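Local coordinates for protein free methionine-R-sulfoxide reductase (Saccharomyces cerevisiae, PDB 1F5M) that reduces the R-enantiomer of free methionine sulfoxide back to methionine with thioredoxin as electron donor, and takes part in protection against oxidative stress, at residues Glu26-Ser31 with Glu167-Leu172; Ser47-Leu52 with Ala67-Thr72; Glu22-Gln27 with Tyr57-Val62; Thr129-Val134 with Glu156-Val161. All coordinates share one frame; numbering follows the deposited sequence.

Contact 1. Residues Glu26-Ser31 with Glu167-Leu172; sequences EQLLLS and EKLAKL
Leu-29 fits between Lys-168, Leu-169 and Leu-172, joining two nearly parallel helices in the helical layer of this GAF domain. The short axes run only 4° apart and come within 10.5 Å. Leu-29 does most of the touching. Its CD1 meets the aliphatic chain of Lys-168, with CD1 to CD 3.8 Å, and the two side chains lie nearly perpendicular. Its CD2 rests on the backbone of Leu-169 and lies 3.9 Å from Leu-169 CB. One turn on, Leu-172 CD1 packs against both Leu-29 CD2 and the carbonyl oxygen of Leu-29. Leu-28 adds a second apolar touch. With CG turned anti to the backbone N (chi1 -178°), its CD2 reaches both methyls of Leu-169.

Further out, Leu-28 also lies on Leu-52 and Ala-56 of helix 42-59, and Leu-169 on Ile-53, so a third helix closes this side. Phe-165, one turn before Leu-169, touches Leu-29 and makes a cation-pi contact with Lys-168. The extended chain of Lys-168 carries its amine toward Glu-26 without direct contact. A water spans the gap: it accepts from Lys-168 NZ at 2.7 Å and donates weakly to Glu-26 OE1 at 3.5 Å.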
loop_
_atom_site.group_PDB
_atom_site.type_symbol
_atom_site.label_atom_id
_atom_site.label_comp_id
_atom_site.label_asym_id
_atom_site.label_seq_id
_atom_site.Cartn_x
_atom_site.Cartn_y
_atom_site.Cartn_z
ATOM N N GLU B 26 -11.527 -1.646 17.871
ATOM C CA GLU B 26 -12.492 -2.712 17.741
ATOM C C GLU B 26 -13.168 -2.571 16.379
ATOM O O GLU B 26 -13.458 -3.560 15.719
ATOM C CB GLU B 26 -13.527 -2.663 18.880
ATOM C CG GLU B 26 -14.441 -3.879 18.867
ATOM C CD GLU B 26 -13.692 -5.189 18.500
ATOM O OE1 GLU B 26 -12.776 -5.615 19.305
ATOM O OE2 GLU B 26 -14.035 -5.765 17.406
ATOM N N GLN B 27 -13.398 -1.335 15.960
ATOM C CA GLN B 27 -14.013 -1.080 14.654
ATOM C C GLN B 27 -13.096 -1.509 13.532
ATOM O O GLN B 27 -13.555 -1.851 12.443
ATOM C CB GLN B 27 -14.302 0.408 14.462
ATOM C CG GLN B 27 -15.754 0.783 14.699
ATOM C CD GLN B 27 -15.974 2.293 14.698
ATOM O OE1 GLN B 27 -15.478 3.014 13.805
ATOM N NE2 GLN B 27 -16.729 2.786 15.703
ATOM N N LEU B 28 -11.793 -1.435 13.777
ATOM C CA LEU B 28 -10.842 -1.818 12.743
ATOM C C LEU B 28 -10.911 -3.318 12.559
ATOM O O LEU B 28 -10.965 -3.787 11.430
ATOM C CB LEU B 28 -9.409 -1.391 13.108
ATOM C CG LEU B 28 -8.324 -1.698 12.069
ATOM C CD1 LEU B 28 -7.235 -0.710 12.222
ATOM C CD2 LEU B 28 -7.773 -3.113 12.220
ATOM N N LEU B 29 -10.916 -4.076 13.655
ATOM C CA LEU B 29 -10.986 -5.548 13.562
ATOM C C LEU B 29 -12.252 -5.957 12.798
ATOM O O LEU B 29 -12.202 -6.874 11.947
ATOM C CB LEU B 29 -10.982 -6.178 14.966
ATOM C CG LEU B 29 -9.689 -6.023 15.806
ATOM C CD1 LEU B 29 -9.916 -6.684 17.158
ATOM C CD2 LEU B 29 -8.436 -6.630 15.097
ATOM N N LEU B 30 -13.378 -5.277 13.080
ATOM C CA LEU B 30 -14.653 -5.573 12.399
ATOM C C LEU B 30 -14.572 -5.190 10.915
ATOM O O LEU B 30 -15.074 -5.914 10.070
ATOM C CB LEU B 30 -15.813 -4.824 13.051
ATOM C CG LEU B 30 -16.117 -5.304 14.477
ATOM C CD1 LEU B 30 -17.252 -4.483 15.076
ATOM C CD2 LEU B 30 -16.480 -6.793 14.425
ATOM N N SER B 31 -13.954 -4.053 10.597
ATOM C CA SER B 31 -13.813 -3.663 9.189
ATOM C C SER B 31 -12.900 -4.668 8.459
ATOM O O SER B 31 -13.163 -5.052 7.339
ATOM C CB SER B 31 -13.208 -2.260 9.060
ATOM O OG SER B 31 -14.112 -1.219 9.434
ATOM N N GLU B 167 -2.109 -8.176 17.652
ATOM C CA GLU B 167 -1.955 -9.628 17.633
ATOM C C GLU B 167 -3.300 -10.257 17.297
ATOM O O GLU B 167 -3.327 -11.347 16.769
ATOM C CB GLU B 167 -1.391 -10.177 18.969
ATOM C CG GLU B 167 0.097 -9.813 19.133
ATOM C CD GLU B 167 0.825 -10.580 20.229
ATOM O OE1 GLU B 167 0.149 -11.089 21.147
ATOM O OE2 GLU B 167 2.086 -10.661 20.169
ATOM N N LYS B 168 -4.415 -9.588 17.587
ATOM C CA LYS B 168 -5.720 -10.154 17.240
ATOM C C LYS B 168 -5.864 -10.040 15.719
ATOM O O LYS B 168 -6.365 -10.957 15.051
ATOM C CB LYS B 168 -6.850 -9.358 17.847
ATOM C CG LYS B 168 -7.112 -9.644 19.324
ATOM C CD LYS B 168 -8.078 -8.587 19.906
ATOM C CE LYS B 168 -8.349 -8.885 21.381
ATOM N NZ LYS B 168 -9.183 -7.843 22.038
ATOM N N LEU B 169 -5.387 -8.914 15.198
ATOM C CA LEU B 169 -5.460 -8.644 13.770
ATOM C C LEU B 169 -4.625 -9.639 12.978
ATOM O O LEU B 169 -5.017 -10.046 11.885
ATOM C CB LEU B 169 -4.971 -7.222 13.460
ATOM C CG LEU B 169 -4.972 -6.831 11.957
ATOM C CD1 LEU B 169 -6.410 -6.911 11.399
ATOM C CD2 LEU B 169 -4.437 -5.396 11.810
ATOM N N ALA B 170 -3.464 -9.986 13.516
ATOM C CA ALA B 170 -2.563 -10.914 12.886
ATOM C C ALA B 170 -3.251 -12.275 12.802
ATOM O O ALA B 170 -3.102 -12.995 11.824
ATOM C CB ALA B 170 -1.208 -11.001 13.705
ATOM N N LYS B 171 -3.999 -12.638 13.835
ATOM C CA LYS B 171 -4.697 -13.926 13.807
ATOM C C LYS B 171 -5.814 -13.944 12.738
ATOM O O LYS B 171 -6.048 -14.966 12.074
ATOM C CB LYS B 171 -5.257 -14.240 15.198
ATOM C CG LYS B 171 -4.186 -14.639 16.191
ATOM C CD LYS B 171 -4.792 -14.843 17.566
ATOM C CE LYS B 171 -3.709 -15.181 18.594
ATOM N NZ LYS B 171 -2.629 -14.117 18.643
ATOM N N LEU B 172 -6.461 -12.803 12.556
ATOM C CA LEU B 172 -7.541 -12.667 11.583
ATOM C C LEU B 172 -6.988 -12.709 10.167
ATOM O O LEU B 172 -7.690 -13.120 9.208
ATOM C CB LEU B 172 -8.305 -11.336 11.783
ATOM C CG LEU B 172 -9.238 -11.165 12.970
ATOM C CD1 LEU B 172 -9.910 -9.802 12.933
ATOM C CD2 LEU B 172 -10.274 -12.269 12.950
HETATM O O HOH W 1 -11.544 -8.446 20.866
#

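Contact 2. Residues Ser47-Leu52 with Ala67-Thr72; sequences SNASSL and AGFYVT
Phe-69 reaches from strand 64-72 to the helix segment 47-52 and meets Ala-49 and Ser-50. Its CB points toward the helix. CG stands beside the backbone N and anti to the carbonyl carbon (chi1 -54°), which sends the ring out across the gap. From there the CE1 side of the ring does the work. CE1 lies 3.7 Å from Ser-50 N, which sits at the ring edge and in its plane. The same carbon is 4.0 Å from Ser-50 CB. At the tip, CZ comes to 3.7 Å from Ala-49 CB, a methyl that approaches the ring obliquely. Leu-46 and Ile-53 of the same helix also touch this ring.

Ser-50 packs through its CB rather than its hydroxyl. CB lies 3.6 Å from Ala-67 O and also faces Gly-68 CA. The CA atoms of Ser-50 and Gly-68 are only 5.0 Å apart, so helix and strand come very close here. The hydroxyl is turned back to its own helix. It donates its proton to Ser-47 O at 2.8 Å, with the donor tilted 28° from the carbonyl plane. Gln-86 OE1 is a weak further partner. The buried hydroxyl thus has its main partner within its own helix.

The outer side of the helix meets the second subunit, where Ser-51 OG bonds to Gly-87 O and Asn-48 OD1 to Ala-90 N of that chain. The segments run at 146° to each other, with axes 7.1 Å apart at the closest. A helix lying on a central antiparallel sheet in this way is typical of the GAF fold.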
loop_
_atom_site.group_PDB
_atom_site.type_symbol
_atom_site.label_atom_id
_atom_site.label_comp_id
_atom_site.label_asym_id
_atom_site.label_seq_id
_atom_site.Cartn_x
_atom_site.Cartn_y
_atom_site.Cartn_z
ATOM N N SER B 47 -3.396 -5.037 1.729
ATOM C CA SER B 47 -3.384 -3.663 1.276
ATOM C C SER B 47 -4.461 -2.867 1.987
ATOM O O SER B 47 -4.208 -1.756 2.385
ATOM C CB SER B 47 -3.611 -3.596 -0.238
ATOM O OG SER B 47 -2.477 -4.144 -0.892
ATOM N N ASN B 48 -5.682 -3.396 2.092
ATOM C CA ASN B 48 -6.736 -2.666 2.800
ATOM C C ASN B 48 -6.386 -2.625 4.287
ATOM O O ASN B 48 -6.600 -1.614 4.964
ATOM C CB ASN B 48 -8.094 -3.322 2.600
ATOM C CG ASN B 48 -8.789 -2.789 1.342
ATOM O OD1 ASN B 48 -8.525 -1.675 0.939
ATOM N ND2 ASN B 48 -9.667 -3.558 0.758
ATOM N N ALA B 49 -5.815 -3.701 4.775
ATOM C CA ALA B 49 -5.390 -3.674 6.183
ATOM C C ALA B 49 -4.429 -2.503 6.458
ATOM O O ALA B 49 -4.591 -1.776 7.455
ATOM C CB ALA B 49 -4.722 -4.958 6.529
ATOM N N SER B 50 -3.418 -2.316 5.602
ATOM C CA SER B 50 -2.462 -1.243 5.848
ATOM C C SER B 50 -3.197 0.102 5.917
ATOM O O SER B 50 -2.866 0.955 6.726
ATOM C CB SER B 50 -1.354 -1.228 4.766
ATOM O OG SER B 50 -1.844 -0.764 3.520
ATOM N N SER B 51 -4.225 0.297 5.092
ATOM C CA SER B 51 -4.962 1.553 5.137
ATOM C C SER B 51 -5.778 1.719 6.459
ATOM O O SER B 51 -5.903 2.817 7.006
ATOM C CB SER B 51 -5.894 1.596 3.935
ATOM O OG SER B 51 -6.606 2.782 3.933
ATOM N N LEU B 52 -6.327 0.622 6.964
ATOM C CA LEU B 52 -7.121 0.604 8.198
ATOM C C LEU B 52 -6.191 1.034 9.354
ATOM O O LEU B 52 -6.495 1.989 10.103
ATOM C CB LEU B 52 -7.664 -0.831 8.472
ATOM C CG LEU B 52 -8.886 -1.257 7.634
ATOM C CD1 LEU B 52 -9.346 -2.707 7.959
ATOM C CD2 LEU B 52 -10.030 -0.249 7.930
ATOM N N ALA B 67 2.836 2.303 8.054
ATOM C CA ALA B 67 2.004 1.230 8.580
ATOM C C ALA B 67 1.904 0.253 7.473
ATOM O O ALA B 67 1.347 0.569 6.384
ATOM C CB ALA B 67 0.600 1.740 9.019
ATOM N N GLY B 68 2.403 -0.949 7.719
ATOM C CA GLY B 68 2.386 -1.923 6.651
ATOM C C GLY B 68 2.844 -3.295 7.003
ATOM O O GLY B 68 2.893 -3.680 8.189
ATOM N N PHE B 69 3.214 -4.047 5.974
ATOM C CA PHE B 69 3.609 -5.446 6.140
ATOM C C PHE B 69 4.850 -5.934 5.384
ATOM O O PHE B 69 5.228 -5.363 4.338
ATOM C CB PHE B 69 2.490 -6.395 5.678
ATOM C CG PHE B 69 1.143 -6.148 6.323
ATOM C CD1 PHE B 69 0.317 -5.093 5.882
ATOM C CD2 PHE B 69 0.752 -6.907 7.434
ATOM C CE1 PHE B 69 -0.878 -4.792 6.559
ATOM C CE2 PHE B 69 -0.457 -6.601 8.118
ATOM C CZ PHE B 69 -1.256 -5.545 7.679
ATOM N N TYR B 70 5.431 -7.031 5.916
ATOM C CA TYR B 70 6.536 -7.767 5.277
ATOM C C TYR B 70 6.015 -9.197 5.312
ATOM O O TYR B 70 5.272 -9.543 6.211
ATOM C CB TYR B 70 7.843 -7.678 6.051
ATOM C CG TYR B 70 8.583 -6.390 5.766
ATOM C CD1 TYR B 70 8.238 -5.201 6.423
ATOM C CD2 TYR B 70 9.583 -6.341 4.794
ATOM C CE1 TYR B 70 8.860 -4.017 6.116
ATOM C CE2 TYR B 70 10.223 -5.130 4.477
ATOM C CZ TYR B 70 9.858 -3.980 5.136
ATOM O OH TYR B 70 10.476 -2.759 4.830
ATOM N N VAL B 71 6.390 -10.041 4.365
ATOM C CA VAL B 71 5.855 -11.388 4.369
ATOM C C VAL B 71 7.035 -12.284 4.100
ATOM O O VAL B 71 7.979 -11.900 3.420
ATOM C CB VAL B 71 4.781 -11.586 3.257
ATOM C CG1 VAL B 71 3.601 -10.584 3.456
ATOM C CG2 VAL B 71 5.433 -11.391 1.891
ATOM N N THR B 72 6.981 -13.479 4.651
ATOM C CA THR B 72 8.090 -14.404 4.510
ATOM C C THR B 72 8.182 -14.830 3.059
ATOM O O THR B 72 7.187 -15.222 2.449
ATOM C CB THR B 72 7.900 -15.614 5.460
ATOM O OG1 THR B 72 7.758 -15.124 6.800
ATOM C CG2 THR B 72 9.112 -16.568 5.412
#

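Contact 3. Residues Glu22-Gln27 with Tyr57-Val62; sequences EEILEQ and YKSLAV
The ring of Tyr-57 stands beside the meeting of Leu-25 and Leu-60. Val-62 CB, from the same segment, lies at its edge and in its plane. Across the contact, Tyr-57 OH lies 4.5 Å from Leu-25 CD2, a loose touch. Tyr-57 OH is held elsewhere, by a hydrogen bond to Asp-162 OD1.

The main apolar meeting is between Ile-24 and Leu-60, whose side chains run alongside in opposite senses. Ile-24 CG2 lies 4.1 Å from Leu-60 CD2. That same methyl of Leu-60 is 4.3 Å from Leu-25 CD2, so it is shared by two residues of helix 21-36. Ile-24 also lies beside Ser-59, though the placing of its CD1 is doubtful. The hydroxyl of Ser-59 sits between its backbone N and carbonyl carbon (chi1 77°), and it bonds back to Ala-56 O in its own helix.

Leu-60 lies at the C-terminal end of helix 42-59, just before Ala-61. The positive phi of Ala-61 and two bonds back into the last turn make a Schellman motif. Val-62 N bonds to Tyr-57 O at 3.1 Å, and Ala-61 N to Lys-58 O.

Tyr-15 lies against both Ile-24 and Ser-59. On another flank Phe-165 of helix 160-176 touches Leu-25, while Tyr-57 rests on Ile-150 of strand 144-152. The contact thus joins the start of helix 21-36 to the end of helix 42-59, beside helix 160-176 and the sheet.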
loop_
_atom_site.group_PDB
_atom_site.type_symbol
_atom_site.label_atom_id
_atom_site.label_comp_id
_atom_site.label_asym_id
_atom_site.label_seq_id
_atom_site.Cartn_x
_atom_site.Cartn_y
_atom_site.Cartn_z
ATOM N N GLU B 22 -10.304 2.190 22.311
ATOM C CA GLU B 22 -10.882 0.850 22.246
ATOM C C GLU B 22 -11.911 0.756 21.128
ATOM O O GLU B 22 -11.956 -0.239 20.412
ATOM C CB GLU B 22 -11.516 0.452 23.591
ATOM C CG GLU B 22 -10.557 0.634 24.809
ATOM C CD GLU B 22 -9.116 0.101 24.575
ATOM O OE1 GLU B 22 -8.962 -1.142 24.434
ATOM O OE2 GLU B 22 -8.144 0.922 24.547
ATOM N N GLU B 23 -12.736 1.786 20.975
ATOM C CA GLU B 23 -13.767 1.789 19.916
ATOM C C GLU B 23 -13.136 1.725 18.527
ATOM O O GLU B 23 -13.579 0.968 17.656
ATOM C CB GLU B 23 -14.610 3.072 19.948
ATOM C CG GLU B 23 -15.521 3.253 21.134
ATOM C CD GLU B 23 -16.445 4.458 20.955
ATOM O OE1 GLU B 23 -15.931 5.597 20.803
ATOM O OE2 GLU B 23 -17.692 4.266 20.960
ATOM N N ILE B 24 -12.128 2.575 18.319
ATOM C CA ILE B 24 -11.433 2.660 17.047
ATOM C C ILE B 24 -10.779 1.331 16.659
ATOM O O ILE B 24 -10.884 0.871 15.529
ATOM C CB ILE B 24 -10.374 3.788 17.106
ATOM C CG1 ILE B 24 -11.084 5.135 17.253
ATOM C CG2 ILE B 24 -9.486 3.757 15.873
ATOM C CD1 ILE B 24 -10.139 6.308 17.297
ATOM N N LEU B 25 -10.120 0.689 17.597
ATOM C CA LEU B 25 -9.452 -0.558 17.274
ATOM C C LEU B 25 -10.441 -1.697 17.111
ATOM O O LEU B 25 -10.227 -2.637 16.306
ATOM C CB LEU B 25 -8.418 -0.883 18.367
ATOM C CG LEU B 25 -7.362 0.219 18.573
ATOM C CD1 LEU B 25 -6.314 -0.223 19.587
ATOM C CD2 LEU B 25 -6.711 0.531 17.248
ATOM N N GLU B 26 -11.527 -1.646 17.871
ATOM C CA GLU B 26 -12.492 -2.712 17.741
ATOM C C GLU B 26 -13.168 -2.571 16.379
ATOM O O GLU B 26 -13.458 -3.560 15.719
ATOM C CB GLU B 26 -13.527 -2.663 18.880
ATOM C CG GLU B 26 -14.441 -3.879 18.867
ATOM C CD GLU B 26 -13.692 -5.189 18.500
ATOM O OE1 GLU B 26 -12.776 -5.615 19.305
ATOM O OE2 GLU B 26 -14.035 -5.765 17.406
ATOM N N GLN B 27 -13.398 -1.335 15.960
ATOM C CA GLN B 27 -14.013 -1.080 14.654
ATOM C C GLN B 27 -13.096 -1.509 13.532
ATOM O O GLN B 27 -13.555 -1.851 12.443
ATOM C CB GLN B 27 -14.302 0.408 14.462
ATOM C CG GLN B 27 -15.754 0.783 14.699
ATOM C CD GLN B 27 -15.974 2.293 14.698
ATOM O OE1 GLN B 27 -15.478 3.014 13.805
ATOM N NE2 GLN B 27 -16.729 2.786 15.703
ATOM N N TYR B 57 -4.432 4.944 13.519
ATOM C CA TYR B 57 -3.428 5.643 14.311
ATOM C C TYR B 57 -3.405 7.138 14.083
ATOM O O TYR B 57 -3.084 7.891 15.008
ATOM C CB TYR B 57 -2.036 5.034 14.105
ATOM C CG TYR B 57 -1.903 3.815 14.970
ATOM C CD1 TYR B 57 -2.309 2.569 14.504
ATOM C CD2 TYR B 57 -1.544 3.939 16.323
ATOM C CE1 TYR B 57 -2.388 1.472 15.359
ATOM C CE2 TYR B 57 -1.619 2.849 17.186
ATOM C CZ TYR B 57 -2.050 1.622 16.701
ATOM O OH TYR B 57 -2.240 0.548 17.536
ATOM N N LYS B 58 -3.768 7.582 12.876
ATOM C CA LYS B 58 -3.786 9.012 12.598
ATOM C C LYS B 58 -4.870 9.633 13.457
ATOM O O LYS B 58 -4.677 10.716 14.004
ATOM C CB LYS B 58 -4.093 9.307 11.097
ATOM C CG LYS B 58 -2.844 9.348 10.185
ATOM C CD LYS B 58 -1.782 10.261 10.807
ATOM C CE LYS B 58 -0.521 10.486 9.963
ATOM N NZ LYS B 58 0.677 10.952 10.836
ATOM N N SER B 59 -6.016 8.959 13.581
ATOM C CA SER B 59 -7.102 9.533 14.364
ATOM C C SER B 59 -6.822 9.442 15.861
ATOM O O SER B 59 -7.314 10.281 16.610
ATOM C CB SER B 59 -8.448 8.896 14.005
ATOM O OG SER B 59 -8.583 7.638 14.593
ATOM N N LEU B 60 -6.028 8.460 16.291
ATOM C CA LEU B 60 -5.648 8.336 17.720
ATOM C C LEU B 60 -4.580 9.380 18.032
ATOM O O LEU B 60 -4.037 9.442 19.151
ATOM C CB LEU B 60 -5.054 6.961 18.020
ATOM C CG LEU B 60 -5.917 5.796 18.514
ATOM C CD1 LEU B 60 -7.337 6.218 18.770
ATOM C CD2 LEU B 60 -5.847 4.689 17.518
ATOM N N ALA B 61 -4.239 10.162 17.017
ATOM C CA ALA B 61 -3.267 11.228 17.151
ATOM C C ALA B 61 -1.845 10.762 17.503
ATOM O O ALA B 61 -1.136 11.413 18.274
ATOM C CB ALA B 61 -3.781 12.283 18.185
ATOM N N VAL B 62 -1.463 9.608 16.965
ATOM C CA VAL B 62 -0.133 9.075 17.104
ATOM C C VAL B 62 0.465 9.542 15.763
ATOM O O VAL B 62 -0.126 9.302 14.680
ATOM C CB VAL B 62 -0.162 7.529 17.187
ATOM C CG1 VAL B 62 1.260 6.987 17.174
ATOM C CG2 VAL B 62 -0.837 7.084 18.516
#

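Contact 4. Residues Thr129-Val134 with Glu156-Val161; sequences TKSEIV and EGFDHV
Ser-131 and Ile-133 of the strand face Gly-157 and Phe-158 of the loop that leads into helix 160-176. The touching parts run within 20° of each other. Ser-131 and Glu-156 are 5.8 Å apart at their CA atoms. A classic beta bulge sets Lys-130 and Ser-131 opposite Cys-152. The one hydrogen bond across the contact runs from Gly-157 N to Ser-131 OG, at 3.0 Å. Ser-131 OG also bonds to Asp-154 O, so this hydroxyl links the strand to the loop at two points.

The apolar meeting is a CH-pi contact. Ile-133 CG2 lies over the centre of one face of the Phe-158 ring, 3.6 Å from the centroid and 9° off the normal. It gets there because CG1 is anti to the backbone N (chi1 -178°), which turns CG2 toward the ring. Ring atom CE1 lies 3.8 Å from Glu-132 CA. Ser-131 O sits at the ring edge.

Asp-159 caps the helix, its OD2 accepting from Val-161 N at 2.8 Å. Phe-158 also touches Ile-150 of strand 144-152. Val-161 packs on Lys-21, Glu-22 and Leu-25. The loop thus covers strand 131-138, between 144-152 and 111-113, while the first turn of helix 160-176 lies against helix 21-36.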
loop_
_atom_site.group_PDB
_atom_site.type_symbol
_atom_site.label_atom_id
_atom_site.label_comp_id
_atom_site.label_asym_id
_atom_site.label_seq_id
_atom_site.Cartn_x
_atom_site.Cartn_y
_atom_site.Cartn_z
ATOM N N THR B 129 12.153 7.788 11.670
ATOM C CA THR B 129 11.421 6.943 12.551
ATOM C C THR B 129 12.107 6.987 13.925
ATOM O O THR B 129 13.329 6.868 14.003
ATOM C CB THR B 129 11.385 5.480 11.994
ATOM O OG1 THR B 129 10.604 5.438 10.785
ATOM C CG2 THR B 129 10.745 4.535 13.025
ATOM N N LYS B 130 11.334 7.176 14.995
ATOM C CA LYS B 130 11.906 7.184 16.349
ATOM C C LYS B 130 11.421 6.029 17.193
ATOM O O LYS B 130 12.121 5.605 18.103
ATOM C CB LYS B 130 11.591 8.503 17.080
ATOM C CG LYS B 130 12.606 9.595 16.779
ATOM C CD LYS B 130 12.134 10.947 17.339
ATOM C CE LYS B 130 13.224 11.977 16.937
ATOM N NZ LYS B 130 12.879 13.325 17.391
ATOM N N SER B 131 10.196 5.567 16.970
ATOM C CA SER B 131 9.707 4.427 17.731
ATOM C C SER B 131 9.007 3.535 16.773
ATOM O O SER B 131 8.638 3.985 15.688
ATOM C CB SER B 131 8.802 4.818 18.922
ATOM O OG SER B 131 7.669 5.561 18.568
ATOM N N GLU B 132 8.827 2.268 17.164
ATOM C CA GLU B 132 8.274 1.254 16.272
ATOM C C GLU B 132 7.673 0.047 17.017
ATOM O O GLU B 132 8.053 -0.284 18.158
ATOM C CB GLU B 132 9.419 0.777 15.323
ATOM C CG GLU B 132 9.012 -0.153 14.158
ATOM C CD GLU B 132 10.156 -0.478 13.132
ATOM O OE1 GLU B 132 9.942 -1.314 12.216
ATOM O OE2 GLU B 132 11.271 0.093 13.212
ATOM N N ILE B 133 6.693 -0.584 16.386
ATOM C CA ILE B 133 6.072 -1.790 16.929
ATOM C C ILE B 133 5.935 -2.791 15.800
ATOM O O ILE B 133 5.469 -2.456 14.672
ATOM C CB ILE B 133 4.696 -1.511 17.587
ATOM C CG1 ILE B 133 4.124 -2.805 18.185
ATOM C CG2 ILE B 133 3.728 -0.938 16.545
ATOM C CD1 ILE B 133 2.961 -2.606 19.142
ATOM N N VAL B 134 6.374 -4.016 16.061
ATOM C CA VAL B 134 6.294 -5.069 15.040
ATOM C C VAL B 134 5.674 -6.297 15.638
ATOM O O VAL B 134 6.118 -6.808 16.674
ATOM C CB VAL B 134 7.660 -5.463 14.457
ATOM C CG1 VAL B 134 7.459 -6.463 13.319
ATOM C CG2 VAL B 134 8.372 -4.241 13.956
ATOM N N GLU B 156 8.527 6.513 22.051
ATOM C CA GLU B 156 7.440 6.006 22.881
ATOM C C GLU B 156 6.051 6.128 22.267
ATOM O O GLU B 156 5.077 6.498 22.939
ATOM C CB GLU B 156 7.462 6.739 24.238
ATOM C CG GLU B 156 8.750 6.541 25.066
ATOM C CD GLU B 156 9.077 7.749 25.989
ATOM O OE1 GLU B 156 10.246 7.870 26.446
ATOM O OE2 GLU B 156 8.176 8.588 26.271
ATOM N N GLY B 157 5.919 5.815 21.001
ATOM C CA GLY B 157 4.585 5.946 20.429
ATOM C C GLY B 157 3.623 4.784 20.657
ATOM O O GLY B 157 2.433 4.965 20.473
ATOM N N PHE B 158 4.122 3.620 21.087
ATOM C CA PHE B 158 3.296 2.404 21.269
ATOM C C PHE B 158 3.340 1.723 22.646
ATOM O O PHE B 158 4.323 1.853 23.386
ATOM C CB PHE B 158 3.688 1.379 20.215
ATOM C CG PHE B 158 3.713 1.928 18.838
ATOM C CD1 PHE B 158 4.915 2.296 18.238
ATOM C CD2 PHE B 158 2.522 2.124 18.141
ATOM C CE1 PHE B 158 4.941 2.861 16.941
ATOM C CE2 PHE B 158 2.518 2.687 16.859
ATOM C CZ PHE B 158 3.737 3.061 16.250
ATOM N N ASP B 159 2.291 0.956 22.966
ATOM C CA ASP B 159 2.236 0.276 24.258
ATOM C C ASP B 159 1.564 -1.095 24.085
ATOM O O ASP B 159 1.208 -1.487 22.958
ATOM C CB ASP B 159 1.477 1.141 25.263
ATOM C CG ASP B 159 0.043 1.400 24.844
ATOM O OD1 ASP B 159 -0.476 2.514 25.096
ATOM O OD2 ASP B 159 -0.573 0.490 24.291
ATOM N N HIS B 160 1.363 -1.821 25.169
ATOM C CA HIS B 160 0.778 -3.156 25.031
ATOM C C HIS B 160 -0.692 -3.275 24.602
ATOM O O HIS B 160 -1.152 -4.384 24.337
ATOM C CB HIS B 160 1.046 -3.978 26.289
ATOM C CG HIS B 160 2.469 -4.417 26.390
ATOM N ND1 HIS B 160 3.483 -3.560 26.743
ATOM C CD2 HIS B 160 3.063 -5.587 26.055
ATOM C CE1 HIS B 160 4.646 -4.179 26.617
ATOM N NE2 HIS B 160 4.415 -5.410 26.199
ATOM N N VAL B 161 -1.434 -2.165 24.569
ATOM C CA VAL B 161 -2.802 -2.213 24.064
ATOM C C VAL B 161 -2.659 -2.333 22.531
ATOM O O VAL B 161 -3.458 -2.982 21.879
ATOM C CB VAL B 161 -3.592 -0.901 24.359
ATOM C CG1 VAL B 161 -4.670 -0.651 23.235
ATOM C CG2 VAL B 161 -4.274 -1.007 25.719
#

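How the contacts relate
From the N terminus, helix 21-36 opens both contact 3 and contact 1, whose first segments share Glu-26 and Gln-27. Helix 42-59 follows and opens contact 2, which closes at strand 64-72. Contact 3 has closed before that, at 57-62, so contacts 2 and 3 cross. Contact 4 opens later at strand 131-138 and closes at the start of helix 160-176. Contact 1 closes last, and both contact 2 and contact 4 nest inside its loop. Contacts 1 and 2 touch through Leu-28 and Leu-52, contacts 3 and 4 through Leu-25 and Val-161. Together they tie three helices to one another and to the antiparallel sheet.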